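Local coordinates for protein Cry23AA1 (Bacillus thuringiensis, PDB 4RHZ) that forms a binary complex with Cry37Aa1, binds a zinc ion, and probably acts as an aerolysin-type pore-forming insecticidal toxin, at residues Q7-N12 against D196-L201. Sequence-based numbering, arbitrary orientation.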
ATOM      1  N   GLN A   7     -28.087  17.197  19.063  1.00 32.67           N
ATOM      2  CA  GLN A   7     -28.850  17.363  20.252  1.00 31.76           C
ATOM      3  C   GLN A   7     -28.062  17.826  21.426  1.00 33.21           C
ATOM      4  O   GLN A   7     -28.527  18.762  22.098  1.00 35.26           O
ATOM      5  CB  GLN A   7     -29.749  16.168  20.556  1.00 30.30           C
ATOM      6  CG  GLN A   7     -30.918  16.130  19.600  1.00 27.82           C
ATOM      7  CD  GLN A   7     -31.969  15.114  20.012  1.00 35.94           C
ATOM      8  OE1 GLN A   7     -31.758  13.914  19.849  1.00 37.51           O
ATOM      9  NE2 GLN A   7     -33.149  15.592  20.493  1.00 36.20           N
ATOM     10  N   ASP A   8     -26.906  17.230  21.732  1.00 32.86           N
ATOM     11  CA  ASP A   8     -26.170  17.680  22.919  1.00 32.46           C
ATOM     12  C   ASP A   8     -25.724  19.128  22.710  1.00 32.48           C
ATOM     13  O   ASP A   8     -25.532  19.853  23.675  1.00 32.72           O
ATOM     14  CB  ASP A   8     -24.909  16.851  23.206  1.00 32.65           C
ATOM     15  CG  ASP A   8     -25.205  15.386  23.639  1.00 36.91           C
ATOM     16  OD1 ASP A   8     -26.316  15.023  24.148  1.00 40.33           O
ATOM     17  OD2 ASP A   8     -24.265  14.584  23.504  1.00 36.62           O
ATOM     18  N   GLU A   9     -25.449  19.529  21.479  1.00 32.54           N
ATOM     19  CA  GLU A   9     -24.894  20.851  21.262  1.00 33.40           C
ATOM     20  C   GLU A   9     -26.085  21.887  21.293  1.00 34.39           C
ATOM     21  O   GLU A   9     -25.896  23.025  21.757  1.00 33.91           O
ATOM     22  CB  GLU A   9     -24.163  21.013  19.947  1.00 32.98           C
ATOM     23  CG  GLU A   9     -22.870  20.212  19.698  1.00 35.00           C
ATOM     24  CD  GLU A   9     -21.830  20.344  20.735  1.00 40.48           C
ATOM     25  OE1 GLU A   9     -21.693  21.468  21.288  1.00 41.77           O
ATOM     26  OE2 GLU A   9     -21.146  19.306  21.008  1.00 38.57           O
ATOM     27  N   ILE A  10     -27.276  21.470  20.832  1.00 33.44           N
ATOM     28  CA  ILE A  10     -28.493  22.236  21.072  1.00 34.23           C
ATOM     29  C   ILE A  10     -28.728  22.307  22.591  1.00 34.09           C
ATOM     30  O   ILE A  10     -29.054  23.325  23.133  1.00 34.39           O
ATOM     31  CB  ILE A  10     -29.705  21.598  20.428  1.00 34.33           C
ATOM     32  CG1 ILE A  10     -29.686  21.800  18.950  1.00 33.14           C
ATOM     33  CG2 ILE A  10     -30.983  22.205  20.993  1.00 33.97           C
ATOM     34  CD1 ILE A  10     -29.264  23.125  18.536  1.00 35.66           C
ATOM     35  N   ASN A  11     -28.498  21.231  23.286  1.00 34.07           N
ATOM     36  CA  ASN A  11     -28.681  21.283  24.707  1.00 35.38           C
ATOM     37  C   ASN A  11     -27.771  22.411  25.250  1.00 37.37           C
ATOM     38  O   ASN A  11     -28.201  23.232  26.079  1.00 37.69           O
ATOM     39  CB  ASN A  11     -28.378  19.909  25.298  1.00 34.14           C
ATOM     40  CG  ASN A  11     -28.603  19.822  26.771  1.00 33.25           C
ATOM     41  OD1 ASN A  11     -27.843  20.393  27.571  1.00 33.63           O
ATOM     42  ND2 ASN A  11     -29.601  19.029  27.169  1.00 31.91           N
ATOM     43  N   ASN A  12     -26.542  22.491  24.745  1.00 37.87           N
ATOM     44  CA  ASN A  12     -25.604  23.424  25.351  1.00 38.81           C
ATOM     45  C   ASN A  12     -25.967  24.875  24.985  1.00 37.87           C
ATOM     46  O   ASN A  12     -25.872  25.759  25.804  1.00 37.85           O
ATOM     47  CB  ASN A  12     -24.122  23.077  25.048  1.00 37.68           C
ATOM     48  CG  ASN A  12     -23.137  24.092  25.671  1.00 42.30           C
ATOM     49  OD1 ASN A  12     -22.950  24.176  26.910  1.00 43.68           O
ATOM     50  ND2 ASN A  12     -22.503  24.874  24.805  1.00 46.13           N
ATOM     51  N   ASP A 196     -23.300  29.043  13.248  1.00 44.22           N
ATOM     52  CA  ASP A 196     -22.964  30.413  13.636  1.00 45.08           C
ATOM     53  C   ASP A 196     -22.630  30.533  15.109  1.00 45.27           C
ATOM     54  O   ASP A 196     -21.770  31.333  15.494  1.00 45.47           O
ATOM     55  CB  ASP A 196     -24.115  31.372  13.329  1.00 46.46           C
ATOM     56  CG  ASP A 196     -24.403  31.479  11.852  1.00 47.36           C
ATOM     57  OD1 ASP A 196     -23.455  31.293  11.063  1.00 50.06           O
ATOM     58  OD2 ASP A 196     -25.576  31.725  11.485  1.00 50.49           O
ATOM     59  N   TYR A 197     -23.300  29.767  15.964  1.00 44.79           N
ATOM     60  CA  TYR A 197     -23.027  29.913  17.391  1.00 43.46           C
ATOM     61  C   TYR A 197     -21.685  29.327  17.774  1.00 44.20           C
ATOM     62  O   TYR A 197     -20.998  29.844  18.672  1.00 43.34           O
ATOM     63  CB  TYR A 197     -24.106  29.235  18.189  1.00 43.47           C
ATOM     64  CG  TYR A 197     -24.027  29.430  19.684  1.00 44.20           C
ATOM     65  CD1 TYR A 197     -24.414  30.643  20.258  1.00 46.92           C
ATOM     66  CD2 TYR A 197     -23.644  28.396  20.532  1.00 45.32           C
ATOM     67  CE1 TYR A 197     -24.380  30.844  21.631  1.00 48.25           C
ATOM     68  CE2 TYR A 197     -23.612  28.569  21.938  1.00 45.93           C
ATOM     69  CZ  TYR A 197     -23.989  29.811  22.472  1.00 48.95           C
ATOM     70  OH  TYR A 197     -23.982  30.071  23.832  1.00 51.16           O
ATOM     71  N   ASN A 198     -21.330  28.196  17.162  1.00 44.47           N
ATOM     72  CA  ASN A 198     -20.129  27.457  17.610  1.00 45.01           C
ATOM     73  C   ASN A 198     -19.369  26.953  16.397  1.00 45.56           C
ATOM     74  O   ASN A 198     -19.807  25.999  15.753  1.00 43.04           O
ATOM     75  CB  ASN A 198     -20.519  26.294  18.490  1.00 45.85           C
ATOM     76  CG  ASN A 198     -19.323  25.595  19.081  1.00 48.29           C
ATOM     77  OD1 ASN A 198     -18.212  25.708  18.562  1.00 53.61           O
ATOM     78  ND2 ASN A 198     -19.533  24.889  20.187  1.00 46.25           N
ATOM     79  N   PRO A 199     -18.247  27.630  16.059  1.00 46.45           N
ATOM     80  CA  PRO A 199     -17.579  27.344  14.822  1.00 46.49           C
ATOM     81  C   PRO A 199     -16.644  26.113  14.988  1.00 47.52           C
ATOM     82  O   PRO A 199     -16.020  25.702  14.015  1.00 48.64           O
ATOM     83  CB  PRO A 199     -16.782  28.637  14.563  1.00 46.16           C
ATOM     84  CG  PRO A 199     -16.240  28.998  15.966  1.00 44.13           C
ATOM     85  CD  PRO A 199     -17.485  28.625  16.876  1.00 47.00           C
ATOM     86  N   ASN A 200     -16.588  25.535  16.187  1.00 47.95           N
ATOM     87  CA  ASN A 200     -15.708  24.393  16.510  1.00 48.72           C
ATOM     88  C   ASN A 200     -16.387  23.031  16.459  1.00 47.20           C
ATOM     89  O   ASN A 200     -15.992  22.141  17.178  1.00 45.96           O
ATOM     90  CB  ASN A 200     -15.108  24.571  17.921  1.00 50.68           C
ATOM     91  CG  ASN A 200     -14.299  25.856  18.050  1.00 55.63           C
ATOM     92  OD1 ASN A 200     -14.546  26.673  18.934  1.00 62.73           O
ATOM     93  ND2 ASN A 200     -13.351  26.056  17.131  1.00 62.17           N
ATOM     94  N   LEU A 201     -17.407  22.885  15.612  1.00 45.79           N
ATOM     95  CA  LEU A 201     -18.163  21.631  15.537  1.00 43.40           C
ATOM     96  C   LEU A 201     -18.142  21.023  14.122  1.00 41.73           C
ATOM     97  O   LEU A 201     -18.987  20.223  13.798  1.00 40.81           O
ATOM     98  CB  LEU A 201     -19.643  21.906  15.937  1.00 43.17           C
ATOM     99  CG  LEU A 201     -19.913  22.599  17.273  1.00 41.99           C
ATOM    100  CD1 LEU A 201     -21.421  22.769  17.490  1.00 45.24           C
ATOM    101  CD2 LEU A 201     -19.316  21.920  18.469  1.00 41.49           C
TER
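At one end of the elongated aerolysin-family fold, helix 6-18 packs against the segment just after helix 191-197, E9 lying against L201. The backbones stay well apart, with E9 CA and L201 CA, the nearest such pair, separated by 8.9 Å, so side chains alone bridge the gap, and the interface is small at 155 Å² summed over both sides. E9 CG lies anti to its own carbonyl carbon (chi1 -65°), and a bend at chi2 (-53°) folds the chain so that its methylenes and its carboxylate both lie against the leucine, the two side chains crossing at a slant. Both branches of L201 take part: CD1 lies mainly by the methylenes, 3.7 Å from E9 CG, and CD2 mainly by the carboxylate, 3.7 Å from E9 CD. This is van der Waals contact, since no hydrogen bond or salt bridge spans the two segments. L194, on helix 191-197, touches both E9 and L201 and extends the apolar patch, with I10 of the first helix also resting on it. Farther along helix 6-18 the same pair of helices is joined by Y197, whose ring meets Y13 edge-to-face and whose hydroxyl is hydrogen-bonded to E16. The chain leaves helical geometry at N198, and an Asx turn shapes the exit: N200 N donates to N198 OD1 at 2.9 Å, with an N-H...O angle of 152°. With OD1 held in that turn, the amide's other end is directed at the glutamate, but N198 ND2 remains 4.2 Å from E9 OE1, too long for a hydrogen bond.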